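PDB 6WO6: RavA from Legionella pneumophila str. Paris, which is a Legionella effector, elongated and all-helical, that probably acts in the infected host cell, though its molecular activity remains unclear. Local coordinates for residues A[190-201]-A[232-240]; A[215-223]-A[286-294]. The protein carries 2 engineered substitutions. All coordinates share one frame; numbering follows the deposited sequence.

Both contacts lie in the C-terminal part of an elongated, all-helical chain, and their segments alternate in sequence: helix 214-224, which carries one side of contact 2, falls between the two sides of contact 1. The centres are about 21 Å apart and the nearest atoms about 4 Å, close but without touching. Helix 246-265 connects them, since Ile-237 and Val-234 of contact 1 lean on it, as does Phe-287 of contact 2. Contact 1 joins pieces of chain 31 residues apart at the closest ends, whereas contact 2 spans 63 and ties helix 214-224 to the chain that precedes the C-terminal helices.

Contact 1. Residues A[190-201]-A[232-240]; sequences FSSREFKIDSCI and DVVMKIKGF
Phe-190 plugs into helix 232-240 as a knob into a hole formed by Val-233, Lys-236, Ile-237 and Phe-240, part of the helix-to-helix packing of an elongated all-helical fold in which helix 197-201 runs at 40° to helix 232-240. Val-233 CG1 sits almost squarely over one face of the Phe-190 ring, 3.9 Å from its centroid, in a CH-pi contact. The far end of the ring meets Ile-237, with Phe-190 CE2 3.6 Å from Ile-237 CG1, and the same carbon reaches the edge of the Phe-240 ring.

Phe-240 is the return knob, held among Phe-190, Ile-197, Cys-200 and Ile-201. Its CG lies between the backbone N and the carbonyl carbon, a setting (chi1 68°) that sends the ring back toward Phe-190, so that Cys-200 and Ile-197 line its flank. Ile-197 CD1 comes to the ring edge, 4.0 Å from Phe-240 CD2, while Cys-200 SG stands above the ring at 4.7 Å from its centroid, a distant sulfur-aromatic contact. Phe-207 stacks on Phe-240 from outside the two segments. With no side chain on Gly-239, Ile-197 CD1 lies against its backbone, 4.2 Å from Gly-239 C, and Ile-201 CD1 approaches Gly-239 O.

Lys-236 threads between the two aromatic residues of the first segment. Beyond CG its chain is fully extended, and the methylenes run over a face of the Phe-195 ring, with Lys-236 CD 3.4 Å from Phe-195 CE2; the ammonium then makes an off-centre cation-pi contact with that ring. This course delivers NZ to two oxygens. It forms a salt bridge with Asp-232 OD2 on the carboxylate's syn lone pair, and it donates to Phe-190 O at 2.8 Å, tilted 33° from the carbonyl plane.

Contact 2. Residues A[215-223]-A[286-294]; sequences SSIAGKLAL and EFAILFPEL
Phe-287 brings the CD1-CE1 rim of its ring to helix 215-223, where CE1 is 3.8 Å from Ala-218 CB and CD1 is 3.9 Å from Gly-219 CA. The carbonyl oxygen of Ser-215 meets the ring edge in its plane, 3.5 Å from Phe-287 CE1. Phe-287 is where the chain leaves helical geometry and opens a type I turn that ends at Leu-290, and its ring is also packed by Ser-253 and Ala-254 of helix 246-265.

Gly-219 lets the two backbones come close: its CA is 5.1 Å from that of Phe-287, and Ile-289 CG2 rests by the bare glycine backbone, near Gly-219 O. Further along, Leu-290 slides past Leu-223 in the opposite direction, pushing CD2 to 3.7 Å from Leu-223 CA and also onto Ala-222 CB. CG of Leu-223, anti to the backbone N (chi1 -179°), carries the isobutyl end toward 286-294, where its two methyls part. The Leu-223 side chain crosses that of Ile-289 at about a right angle, its CD2 3.9 Å from Ile-289 CG1, while CD1 reaches Glu-293 CB. The two helices, 215-223 and 290-294, run nearly parallel, 15° apart.

At the other end, the extended Glu-286 chain carries OE2 to Ser-215 OG, which donates to its anti lone pair at 3.2 Å. Lys-250 of helix 246-265 forms a salt bridge with that same oxygen, so a hydroxyl and an ammonium grip OE2. Chemically, Phe-287, small residues and branched aliphatics make an apolar seam; Ser-215 gives its one hydrogen bond, and Lys-250 probably offsets the charge of Glu-286.

Contact 1. Residues A[190-201]-A[232-240]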
ATOM      1  N   PHE A 190       4.219  -5.592 -14.843  1.00 50.85           N
ATOM      2  CA  PHE A 190       5.597  -6.015 -14.633  1.00 49.68           C
ATOM      3  C   PHE A 190       6.547  -5.483 -15.695  1.00 50.74           C
ATOM      4  O   PHE A 190       7.719  -5.227 -15.394  1.00 50.64           O
ATOM      5  CB  PHE A 190       5.670  -7.544 -14.599  1.00 46.23           C
ATOM      6  CG  PHE A 190       4.811  -8.165 -13.535  1.00 43.08           C
ATOM      7  CD1 PHE A 190       3.464  -8.402 -13.760  1.00 43.07           C
ATOM      8  CD2 PHE A 190       5.350  -8.511 -12.308  1.00 42.04           C
ATOM      9  CE1 PHE A 190       2.670  -8.972 -12.776  1.00 42.76           C
ATOM     10  CE2 PHE A 190       4.561  -9.083 -11.324  1.00 41.90           C
ATOM     11  CZ  PHE A 190       3.220  -9.313 -11.559  1.00 41.17           C
ATOM     12  N   SER A 191       6.078  -5.313 -16.929  1.00 51.19           N
ATOM     13  CA  SER A 191       6.933  -4.834 -18.005  1.00 54.01           C
ATOM     14  C   SER A 191       7.004  -3.313 -18.087  1.00 55.64           C
ATOM     15  O   SER A 191       7.655  -2.790 -18.996  1.00 56.80           O
ATOM     16  CB  SER A 191       6.462  -5.397 -19.351  1.00 56.43           C
ATOM     17  OG  SER A 191       5.135  -4.994 -19.640  1.00 57.36           O
ATOM     18  N   SER A 192       6.359  -2.597 -17.169  1.00 57.19           N
ATOM     19  CA  SER A 192       6.375  -1.142 -17.209  1.00 60.26           C
ATOM     20  C   SER A 192       7.765  -0.604 -16.891  1.00 62.97           C
ATOM     21  O   SER A 192       8.512  -1.173 -16.091  1.00 63.21           O
ATOM     22  CB  SER A 192       5.356  -0.567 -16.220  1.00 59.68           C
ATOM     23  OG  SER A 192       5.431   0.849 -16.159  1.00 60.89           O
ATOM     24  N   ARG A 193       8.112   0.509 -17.540  1.00 65.67           N
ATOM     25  CA  ARG A 193       9.382   1.165 -17.246  1.00 66.63           C
ATOM     26  C   ARG A 193       9.416   1.698 -15.820  1.00 66.00           C
ATOM     27  O   ARG A 193      10.494   1.801 -15.224  1.00 65.78           O
ATOM     28  CB  ARG A 193       9.633   2.293 -18.245  1.00 68.01           C
ATOM     29  N   GLU A 194       8.256   2.028 -15.255  1.00 66.43           N
ATOM     30  CA  GLU A 194       8.164   2.562 -13.903  1.00 66.72           C
ATOM     31  C   GLU A 194       8.124   1.475 -12.835  1.00 62.63           C
ATOM     32  O   GLU A 194       7.888   1.795 -11.664  1.00 61.32           O
ATOM     33  CB  GLU A 194       6.924   3.451 -13.768  1.00 71.77           C
ATOM     34  CG  GLU A 194       6.278   3.845 -15.088  1.00 78.94           C
ATOM     35  CD  GLU A 194       7.123   4.812 -15.895  1.00 85.60           C
ATOM     36  OE1 GLU A 194       7.870   5.607 -15.286  1.00 87.41           O
ATOM     37  OE2 GLU A 194       7.043   4.771 -17.142  1.00 89.00           O
ATOM     38  N   PHE A 195       8.337   0.212 -13.202  1.00 59.08           N
ATOM     39  CA  PHE A 195       8.262  -0.864 -12.224  1.00 53.78           C
ATOM     40  C   PHE A 195       9.398  -0.748 -11.217  1.00 54.63           C
ATOM     41  O   PHE A 195      10.574  -0.680 -11.590  1.00 56.80           O
ATOM     42  CB  PHE A 195       8.307  -2.232 -12.902  1.00 48.35           C
ATOM     43  CG  PHE A 195       8.219  -3.376 -11.935  1.00 41.13           C
ATOM     44  CD1 PHE A 195       6.988  -3.860 -11.524  1.00 38.74           C
ATOM     45  CD2 PHE A 195       9.366  -3.949 -11.412  1.00 38.94           C
ATOM     46  CE1 PHE A 195       6.904  -4.901 -10.622  1.00 37.97           C
ATOM     47  CE2 PHE A 195       9.288  -4.987 -10.505  1.00 38.43           C
ATOM     48  CZ  PHE A 195       8.057  -5.467 -10.112  1.00 38.06           C
ATOM     49  N   LYS A 196       9.044  -0.747  -9.935  1.00 52.87           N
ATOM     50  CA  LYS A 196      10.005  -0.605  -8.846  1.00 53.42           C
ATOM     51  C   LYS A 196       9.727  -1.690  -7.817  1.00 51.24           C
ATOM     52  O   LYS A 196       8.731  -1.620  -7.088  1.00 51.17           O
ATOM     53  CB  LYS A 196       9.921   0.790  -8.228  1.00 56.49           C
ATOM     54  CG  LYS A 196      10.335   1.887  -9.199  1.00 60.54           C
ATOM     55  CD  LYS A 196       9.856   3.259  -8.771  1.00 63.74           C
ATOM     56  CE  LYS A 196      10.170   4.285  -9.848  1.00 68.15           C
ATOM     57  NZ  LYS A 196       9.452   5.570  -9.631  1.00 71.83           N
ATOM     58  N   ILE A 197      10.609  -2.691  -7.761  1.00 49.68           N
ATOM     59  CA  ILE A 197      10.397  -3.832  -6.876  1.00 47.27           C
ATOM     60  C   ILE A 197      10.377  -3.386  -5.419  1.00 46.67           C
ATOM     61  O   ILE A 197       9.619  -3.922  -4.601  1.00 45.13           O
ATOM     62  CB  ILE A 197      11.473  -4.905  -7.131  1.00 48.84           C
ATOM     63  CG1 ILE A 197      11.281  -6.099  -6.195  1.00 49.16           C
ATOM     64  CG2 ILE A 197      12.871  -4.321  -6.987  1.00 50.29           C
ATOM     65  CD1 ILE A 197       9.992  -6.847  -6.432  1.00 49.60           C
ATOM     66  N   ASP A 198      11.198  -2.390  -5.072  1.00 49.71           N
ATOM     67  CA  ASP A 198      11.246  -1.937  -3.686  1.00 50.53           C
ATOM     68  C   ASP A 198       9.971  -1.199  -3.294  1.00 47.66           C
ATOM     69  O   ASP A 198       9.554  -1.272  -2.135  1.00 46.28           O
ATOM     70  CB  ASP A 198      12.481  -1.062  -3.446  1.00 54.36           C
ATOM     71  CG  ASP A 198      12.516   0.169  -4.328  1.00 59.98           C
ATOM     72  OD1 ASP A 198      12.237   0.050  -5.540  1.00 61.74           O
ATOM     73  OD2 ASP A 198      12.829   1.262  -3.806  1.00 63.10           O
ATOM     74  N   SER A 199       9.331  -0.504  -4.238  1.00 48.29           N
ATOM     75  CA  SER A 199       8.032   0.095  -3.943  1.00 48.99           C
ATOM     76  C   SER A 199       6.972  -0.979  -3.730  1.00 49.57           C
ATOM     77  O   SER A 199       6.110  -0.840  -2.854  1.00 47.60           O
ATOM     78  CB  SER A 199       7.609   1.045  -5.063  1.00 50.13           C
ATOM     79  OG  SER A 199       8.325   2.264  -5.004  1.00 52.02           O
ATOM     80  N   CYS A 200       7.019  -2.056  -4.524  1.00 51.11           N
ATOM     81  CA  CYS A 200       6.083  -3.161  -4.331  1.00 50.82           C
ATOM     82  C   CYS A 200       6.285  -3.823  -2.974  1.00 50.75           C
ATOM     83  O   CYS A 200       5.313  -4.154  -2.285  1.00 52.95           O
ATOM     84  CB  CYS A 200       6.236  -4.192  -5.451  1.00 51.56           C
ATOM     85  SG  CYS A 200       5.753  -3.619  -7.104  1.00 52.01           S
ATOM     86  N   ILE A 201       7.540  -4.014  -2.566  1.00 49.41           N
ATOM     87  CA  ILE A 201       7.813  -4.689  -1.301  1.00 50.44           C
ATOM     88  C   ILE A 201       7.451  -3.793  -0.120  1.00 54.74           C
ATOM     89  O   ILE A 201       6.822  -4.238   0.847  1.00 54.50           O
ATOM     90  CB  ILE A 201       9.283  -5.143  -1.245  1.00 47.33           C
ATOM     91  CG1 ILE A 201       9.536  -6.236  -2.287  1.00 43.72           C
ATOM     92  CG2 ILE A 201       9.646  -5.630   0.150  1.00 46.92           C
ATOM     93  CD1 ILE A 201      10.976  -6.670  -2.385  1.00 43.91           C
ATOM     94  N   ASP A 232      10.576 -13.372 -15.895  1.00 52.49           N
ATOM     95  CA  ASP A 232      10.678 -12.084 -15.215  1.00 49.65           C
ATOM     96  C   ASP A 232       9.461 -11.830 -14.332  1.00 46.21           C
ATOM     97  O   ASP A 232       9.591 -11.408 -13.175  1.00 44.30           O
ATOM     98  CB  ASP A 232      10.844 -10.977 -16.255  1.00 51.60           C
ATOM     99  CG  ASP A 232      10.860  -9.597 -15.645  1.00 52.38           C
ATOM    100  OD1 ASP A 232      11.867  -9.252 -14.991  1.00 54.36           O
ATOM    101  OD2 ASP A 232       9.867  -8.857 -15.823  1.00 50.94           O
ATOM    102  N   VAL A 233       8.264 -12.083 -14.870  1.00 44.95           N
ATOM    103  CA  VAL A 233       7.036 -11.934 -14.088  1.00 41.32           C
ATOM    104  C   VAL A 233       7.080 -12.824 -12.851  1.00 42.22           C
ATOM    105  O   VAL A 233       6.737 -12.396 -11.739  1.00 41.60           O
ATOM    106  CB  VAL A 233       5.808 -12.247 -14.961  1.00 38.48           C
ATOM    107  CG1 VAL A 233       4.554 -12.310 -14.110  1.00 36.79           C
ATOM    108  CG2 VAL A 233       5.658 -11.209 -16.057  1.00 37.86           C
ATOM    109  N   VAL A 234       7.503 -14.078 -13.027  1.00 44.43           N
ATOM    110  CA  VAL A 234       7.513 -15.013 -11.904  1.00 45.13           C
ATOM    111  C   VAL A 234       8.521 -14.575 -10.844  1.00 47.68           C
ATOM    112  O   VAL A 234       8.237 -14.627  -9.639  1.00 48.80           O
ATOM    113  CB  VAL A 234       7.790 -16.442 -12.403  1.00 44.00           C
ATOM    114  CG1 VAL A 234       7.912 -17.405 -11.238  1.00 44.29           C
ATOM    115  CG2 VAL A 234       6.681 -16.889 -13.337  1.00 42.71           C
ATOM    116  N   MET A 235       9.710 -14.136 -11.271  1.00 47.75           N
ATOM    117  CA  MET A 235      10.719 -13.694 -10.313  1.00 50.35           C
ATOM    118  C   MET A 235      10.244 -12.471  -9.546  1.00 48.76           C
ATOM    119  O   MET A 235      10.464 -12.369  -8.336  1.00 48.96           O
ATOM    120  CB  MET A 235      12.042 -13.400 -11.022  1.00 58.35           C
ATOM    121  CG  MET A 235      12.695 -14.612 -11.659  1.00 68.16           C
ATOM    122  SD  MET A 235      12.989 -15.958 -10.493  1.00 76.60           S
ATOM    123  CE  MET A 235      14.624 -15.543  -9.898  1.00 79.08           C
ATOM    124  N   LYS A 236       9.567 -11.540 -10.223  1.00 47.37           N
ATOM    125  CA  LYS A 236       9.065 -10.358  -9.526  1.00 44.33           C
ATOM    126  C   LYS A 236       7.979 -10.723  -8.517  1.00 44.46           C
ATOM    127  O   LYS A 236       7.973 -10.208  -7.387  1.00 46.36           O
ATOM    128  CB  LYS A 236       8.558  -9.334 -10.539  1.00 41.10           C
ATOM    129  CG  LYS A 236       9.695  -8.577 -11.213  1.00 46.80           C
ATOM    130  CD  LYS A 236       9.252  -7.818 -12.448  1.00 46.02           C
ATOM    131  CE  LYS A 236      10.438  -7.112 -13.086  1.00 39.66           C
ATOM    132  NZ  LYS A 236      10.074  -6.456 -14.369  1.00 38.02           N
ATOM    133  N   ILE A 237       7.061 -11.616  -8.896  1.00 43.45           N
ATOM    134  CA  ILE A 237       6.031 -12.057  -7.955  1.00 43.95           C
ATOM    135  C   ILE A 237       6.674 -12.705  -6.734  1.00 47.42           C
ATOM    136  O   ILE A 237       6.353 -12.365  -5.589  1.00 47.66           O
ATOM    137  CB  ILE A 237       5.036 -13.007  -8.642  1.00 41.49           C
ATOM    138  CG1 ILE A 237       4.273 -12.268  -9.743  1.00 39.34           C
ATOM    139  CG2 ILE A 237       4.070 -13.588  -7.622  1.00 36.15           C
ATOM    140  CD1 ILE A 237       3.496 -13.182 -10.661  1.00 37.81           C
ATOM    141  N   LYS A 238       7.608 -13.634  -6.958  1.00 48.39           N
ATOM    142  CA  LYS A 238       8.335 -14.220  -5.834  1.00 51.47           C
ATOM    143  C   LYS A 238       9.152 -13.181  -5.080  1.00 51.40           C
ATOM    144  O   LYS A 238       9.534 -13.418  -3.930  1.00 52.93           O
ATOM    145  CB  LYS A 238       9.236 -15.361  -6.318  1.00 53.86           C
ATOM    146  CG  LYS A 238       8.557 -16.724  -6.299  1.00 56.64           C
ATOM    147  CD  LYS A 238       8.530 -17.359  -7.679  1.00 59.15           C
ATOM    148  CE  LYS A 238       9.658 -18.366  -7.865  1.00 62.39           C
ATOM    149  NZ  LYS A 238       9.463 -19.591  -7.037  1.00 63.76           N
ATOM    150  N   GLY A 239       9.420 -12.039  -5.697  1.00 51.35           N
ATOM    151  CA  GLY A 239      10.131 -10.970  -5.034  1.00 52.53           C
ATOM    152  C   GLY A 239       9.288 -10.199  -4.040  1.00 53.21           C
ATOM    153  O   GLY A 239       9.757  -9.901  -2.937  1.00 53.22           O
ATOM    154  N   PHE A 240       8.053  -9.846  -4.403  1.00 53.85           N
ATOM    155  CA  PHE A 240       7.203  -9.102  -3.474  1.00 53.98           C
ATOM    156  C   PHE A 240       6.034  -9.919  -2.924  1.00 57.63           C
ATOM    157  O   PHE A 240       5.173  -9.357  -2.237  1.00 56.07           O
ATOM    158  CB  PHE A 240       6.698  -7.799  -4.113  1.00 49.93           C
ATOM    159  CG  PHE A 240       5.728  -7.991  -5.248  1.00 47.42           C
ATOM    160  CD1 PHE A 240       4.373  -8.150  -5.006  1.00 45.83           C
ATOM    161  CD2 PHE A 240       6.169  -7.973  -6.561  1.00 47.03           C
ATOM    162  CE1 PHE A 240       3.480  -8.320  -6.047  1.00 44.74           C
ATOM    163  CE2 PHE A 240       5.279  -8.138  -7.608  1.00 46.16           C
ATOM    164  CZ  PHE A 240       3.932  -8.308  -7.349  1.00 44.98           C
TER

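Contact 2. Residues A[215-223]-A[286-294]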
ATOM      1  N   SER A 215      -6.886 -16.276  -9.548  1.00 54.59           N
ATOM      2  CA  SER A 215      -7.167 -17.174 -10.665  1.00 56.44           C
ATOM      3  C   SER A 215      -7.326 -16.395 -11.966  1.00 56.19           C
ATOM      4  O   SER A 215      -6.719 -16.737 -12.990  1.00 55.84           O
ATOM      5  CB  SER A 215      -8.421 -17.996 -10.373  1.00 61.31           C
ATOM      6  OG  SER A 215      -8.225 -18.838  -9.253  1.00 64.40           O
ATOM      7  N   SER A 216      -8.145 -15.340 -11.943  1.00 56.69           N
ATOM      8  CA  SER A 216      -8.360 -14.531 -13.140  1.00 56.90           C
ATOM      9  C   SER A 216      -7.072 -13.852 -13.589  1.00 55.74           C
ATOM     10  O   SER A 216      -6.754 -13.827 -14.786  1.00 57.65           O
ATOM     11  CB  SER A 216      -9.451 -13.495 -12.870  1.00 58.45           C
ATOM     12  OG  SER A 216      -9.464 -12.487 -13.864  1.00 59.63           O
ATOM     13  N   ILE A 217      -6.324 -13.283 -12.642  1.00 53.66           N
ATOM     14  CA  ILE A 217      -5.069 -12.620 -12.980  1.00 49.51           C
ATOM     15  C   ILE A 217      -4.092 -13.617 -13.583  1.00 49.14           C
ATOM     16  O   ILE A 217      -3.402 -13.316 -14.562  1.00 49.08           O
ATOM     17  CB  ILE A 217      -4.477 -11.927 -11.737  1.00 44.53           C
ATOM     18  CG1 ILE A 217      -5.476 -10.931 -11.151  1.00 44.07           C
ATOM     19  CG2 ILE A 217      -3.168 -11.229 -12.078  1.00 40.32           C
ATOM     20  CD1 ILE A 217      -5.103 -10.458  -9.765  1.00 42.84           C
ATOM     21  N   ALA A 218      -4.022 -14.824 -13.014  1.00 48.93           N
ATOM     22  CA  ALA A 218      -3.102 -15.831 -13.529  1.00 47.34           C
ATOM     23  C   ALA A 218      -3.501 -16.277 -14.927  1.00 47.23           C
ATOM     24  O   ALA A 218      -2.637 -16.489 -15.786  1.00 45.83           O
ATOM     25  CB  ALA A 218      -3.045 -17.025 -12.578  1.00 47.13           C
ATOM     26  N   GLY A 219      -4.804 -16.420 -15.175  1.00 49.37           N
ATOM     27  CA  GLY A 219      -5.254 -16.769 -16.513  1.00 51.01           C
ATOM     28  C   GLY A 219      -4.893 -15.707 -17.534  1.00 52.28           C
ATOM     29  O   GLY A 219      -4.359 -16.012 -18.607  1.00 51.62           O
ATOM     30  N   LYS A 220      -5.168 -14.439 -17.207  1.00 53.37           N
ATOM     31  CA  LYS A 220      -4.825 -13.356 -18.125  1.00 50.98           C
ATOM     32  C   LYS A 220      -3.316 -13.234 -18.317  1.00 50.02           C
ATOM     33  O   LYS A 220      -2.859 -12.912 -19.418  1.00 51.22           O
ATOM     34  CB  LYS A 220      -5.410 -12.032 -17.633  1.00 48.25           C
ATOM     35  CG  LYS A 220      -6.930 -12.016 -17.555  1.00 48.86           C
ATOM     36  CD  LYS A 220      -7.467 -10.594 -17.566  1.00 50.37           C
ATOM     37  CE  LYS A 220      -8.958 -10.554 -17.281  1.00 53.68           C
ATOM     38  NZ  LYS A 220      -9.256 -10.875 -15.856  1.00 53.90           N
ATOM     39  N   LEU A 221      -2.531 -13.502 -17.271  1.00 48.24           N
ATOM     40  CA  LEU A 221      -1.080 -13.485 -17.411  1.00 47.68           C
ATOM     41  C   LEU A 221      -0.614 -14.580 -18.360  1.00 49.05           C
ATOM     42  O   LEU A 221       0.142 -14.321 -19.301  1.00 48.93           O
ATOM     43  CB  LEU A 221      -0.414 -13.640 -16.044  1.00 45.93           C
ATOM     44  CG  LEU A 221      -0.316 -12.383 -15.181  1.00 45.98           C
ATOM     45  CD1 LEU A 221       0.277 -12.711 -13.820  1.00 44.38           C
ATOM     46  CD2 LEU A 221       0.512 -11.329 -15.891  1.00 45.74           C
ATOM     47  N   ALA A 222      -1.061 -15.816 -18.125  1.00 50.21           N
ATOM     48  CA  ALA A 222      -0.688 -16.917 -19.008  1.00 50.15           C
ATOM     49  C   ALA A 222      -1.117 -16.652 -20.444  1.00 51.16           C
ATOM     50  O   ALA A 222      -0.437 -17.084 -21.383  1.00 50.81           O
ATOM     51  CB  ALA A 222      -1.297 -18.227 -18.506  1.00 49.69           C
ATOM     52  N   LEU A 223      -2.226 -15.936 -20.636  1.00 52.63           N
ATOM     53  CA  LEU A 223      -2.713 -15.695 -21.990  1.00 53.25           C
ATOM     54  C   LEU A 223      -1.924 -14.592 -22.699  1.00 57.70           C
ATOM     55  O   LEU A 223      -1.533 -14.757 -23.860  1.00 60.20           O
ATOM     56  CB  LEU A 223      -4.203 -15.352 -21.956  1.00 50.41           C
ATOM     57  CG  LEU A 223      -4.860 -15.088 -23.311  1.00 50.62           C
ATOM     58  CD1 LEU A 223      -4.695 -16.287 -24.232  1.00 50.49           C
ATOM     59  CD2 LEU A 223      -6.331 -14.739 -23.136  1.00 51.52           C
ATOM     60  N   GLU A 286     -10.290 -23.694 -14.334  1.00 48.76           N
ATOM     61  CA  GLU A 286      -9.753 -22.542 -13.618  1.00 52.18           C
ATOM     62  C   GLU A 286      -9.112 -21.541 -14.567  1.00 51.34           C
ATOM     63  O   GLU A 286      -9.108 -20.336 -14.291  1.00 51.83           O
ATOM     64  CB  GLU A 286      -8.739 -23.006 -12.570  1.00 54.78           C
ATOM     65  CG  GLU A 286      -8.296 -21.929 -11.590  1.00 58.28           C
ATOM     66  CD  GLU A 286      -7.306 -22.450 -10.560  1.00 61.14           C
ATOM     67  OE1 GLU A 286      -6.694 -23.512 -10.800  1.00 61.02           O
ATOM     68  OE2 GLU A 286      -7.140 -21.798  -9.507  1.00 62.57           O
ATOM     69  N   PHE A 287      -8.582 -22.017 -15.693  1.00 48.78           N
ATOM     70  CA  PHE A 287      -7.887 -21.191 -16.674  1.00 45.99           C
ATOM     71  C   PHE A 287      -8.496 -21.371 -18.058  1.00 45.37           C
ATOM     72  O   PHE A 287      -7.788 -21.426 -19.068  1.00 43.86           O
ATOM     73  CB  PHE A 287      -6.396 -21.516 -16.687  1.00 43.69           C
ATOM     74  CG  PHE A 287      -5.723 -21.303 -15.362  1.00 44.01           C
ATOM     75  CD1 PHE A 287      -5.940 -20.140 -14.639  1.00 45.91           C
ATOM     76  CD2 PHE A 287      -4.888 -22.271 -14.830  1.00 43.81           C
ATOM     77  CE1 PHE A 287      -5.323 -19.941 -13.412  1.00 46.53           C
ATOM     78  CE2 PHE A 287      -4.269 -22.079 -13.604  1.00 44.00           C
ATOM     79  CZ  PHE A 287      -4.487 -20.914 -12.895  1.00 45.00           C
ATOM     80  N   ALA A 288      -9.830 -21.445 -18.116  1.00 47.92           N
ATOM     81  CA  ALA A 288     -10.515 -21.733 -19.372  1.00 50.62           C
ATOM     82  C   ALA A 288     -10.247 -20.669 -20.429  1.00 53.09           C
ATOM     83  O   ALA A 288     -10.281 -20.967 -21.631  1.00 54.16           O
ATOM     84  CB  ALA A 288     -12.017 -21.871 -19.124  1.00 52.56           C
ATOM     85  N   ILE A 289      -9.962 -19.433 -20.003  1.00 52.97           N
ATOM     86  CA  ILE A 289      -9.711 -18.335 -20.932  1.00 53.87           C
ATOM     87  C   ILE A 289      -8.585 -18.664 -21.904  1.00 54.89           C
ATOM     88  O   ILE A 289      -8.517 -18.085 -22.994  1.00 58.77           O
ATOM     89  CB  ILE A 289      -9.404 -17.043 -20.143  1.00 52.29           C
ATOM     90  CG1 ILE A 289      -9.460 -15.817 -21.057  1.00 53.14           C
ATOM     91  CG2 ILE A 289      -8.049 -17.140 -19.461  1.00 49.55           C
ATOM     92  CD1 ILE A 289      -9.165 -14.520 -20.343  1.00 53.83           C
ATOM     93  N   LEU A 290      -7.710 -19.604 -21.544  1.00 52.31           N
ATOM     94  CA  LEU A 290      -6.597 -19.956 -22.418  1.00 53.05           C
ATOM     95  C   LEU A 290      -7.057 -20.659 -23.690  1.00 56.78           C
ATOM     96  O   LEU A 290      -6.384 -20.558 -24.721  1.00 60.51           O
ATOM     97  CB  LEU A 290      -5.607 -20.846 -21.667  1.00 49.75           C
ATOM     98  CG  LEU A 290      -4.631 -20.157 -20.720  1.00 45.90           C
ATOM     99  CD1 LEU A 290      -3.855 -21.182 -19.916  1.00 44.08           C
ATOM    100  CD2 LEU A 290      -3.688 -19.285 -21.521  1.00 46.96           C
ATOM    101  N   PHE A 291      -8.192 -21.361 -23.650  1.00 55.95           N
ATOM    102  CA  PHE A 291      -8.464 -22.358 -24.685  1.00 55.80           C
ATOM    103  C   PHE A 291      -8.976 -21.801 -26.016  1.00 58.49           C
ATOM    104  O   PHE A 291      -8.472 -22.220 -27.066  1.00 58.61           O
ATOM    105  CB  PHE A 291      -9.433 -23.412 -24.145  1.00 55.12           C
ATOM    106  CG  PHE A 291      -8.785 -24.390 -23.212  1.00 53.51           C
ATOM    107  CD1 PHE A 291      -8.587 -24.070 -21.879  1.00 52.98           C
ATOM    108  CD2 PHE A 291      -8.348 -25.617 -23.674  1.00 54.41           C
ATOM    109  CE1 PHE A 291      -7.982 -24.966 -21.019  1.00 53.40           C
ATOM    110  CE2 PHE A 291      -7.739 -26.518 -22.821  1.00 54.93           C
ATOM    111  CZ  PHE A 291      -7.556 -26.195 -21.493  1.00 54.24           C
ATOM    112  N   PRO A 292      -9.963 -20.892 -26.044  1.00 61.04           N
ATOM    113  CA  PRO A 292     -10.443 -20.409 -27.355  1.00 62.59           C
ATOM    114  C   PRO A 292      -9.355 -19.798 -28.223  1.00 66.27           C
ATOM    115  O   PRO A 292      -9.344 -20.025 -29.438  1.00 69.42           O
ATOM    116  CB  PRO A 292     -11.513 -19.377 -26.973  1.00 63.51           C
ATOM    117  CG  PRO A 292     -11.998 -19.825 -25.645  1.00 64.05           C
ATOM    118  CD  PRO A 292     -10.776 -20.343 -24.941  1.00 61.72           C
ATOM    119  N   GLU A 293      -8.430 -19.033 -27.636  1.00 67.27           N
ATOM    120  CA  GLU A 293      -7.353 -18.436 -28.421  1.00 69.36           C
ATOM    121  C   GLU A 293      -6.387 -19.499 -28.931  1.00 65.36           C
ATOM    122  O   GLU A 293      -6.124 -19.594 -30.135  1.00 65.95           O
ATOM    123  CB  GLU A 293      -6.603 -17.398 -27.584  1.00 73.75           C
ATOM    124  CG  GLU A 293      -6.765 -15.967 -28.065  1.00 81.66           C
ATOM    125  CD  GLU A 293      -7.857 -15.223 -27.321  1.00 86.60           C
ATOM    126  OE1 GLU A 293      -8.028 -14.010 -27.570  1.00 89.73           O
ATOM    127  OE2 GLU A 293      -8.542 -15.847 -26.480  1.00 86.84           O
ATOM    128  N   LEU A 294      -5.842 -20.309 -28.022  1.00 62.12           N
ATOM    129  CA  LEU A 294      -4.800 -21.258 -28.395  1.00 62.64           C
ATOM    130  C   LEU A 294      -5.325 -22.410 -29.248  1.00 65.07           C
ATOM    131  O   LEU A 294      -4.536 -23.044 -29.960  1.00 66.68           O
ATOM    132  CB  LEU A 294      -4.121 -21.795 -27.135  1.00 59.17           C
ATOM    133  CG  LEU A 294      -3.591 -20.718 -26.183  1.00 57.77           C
ATOM    134  CD1 LEU A 294      -2.847 -21.345 -25.016  1.00 55.72           C
ATOM    135  CD2 LEU A 294      -2.704 -19.725 -26.919  1.00 60.54           C
TER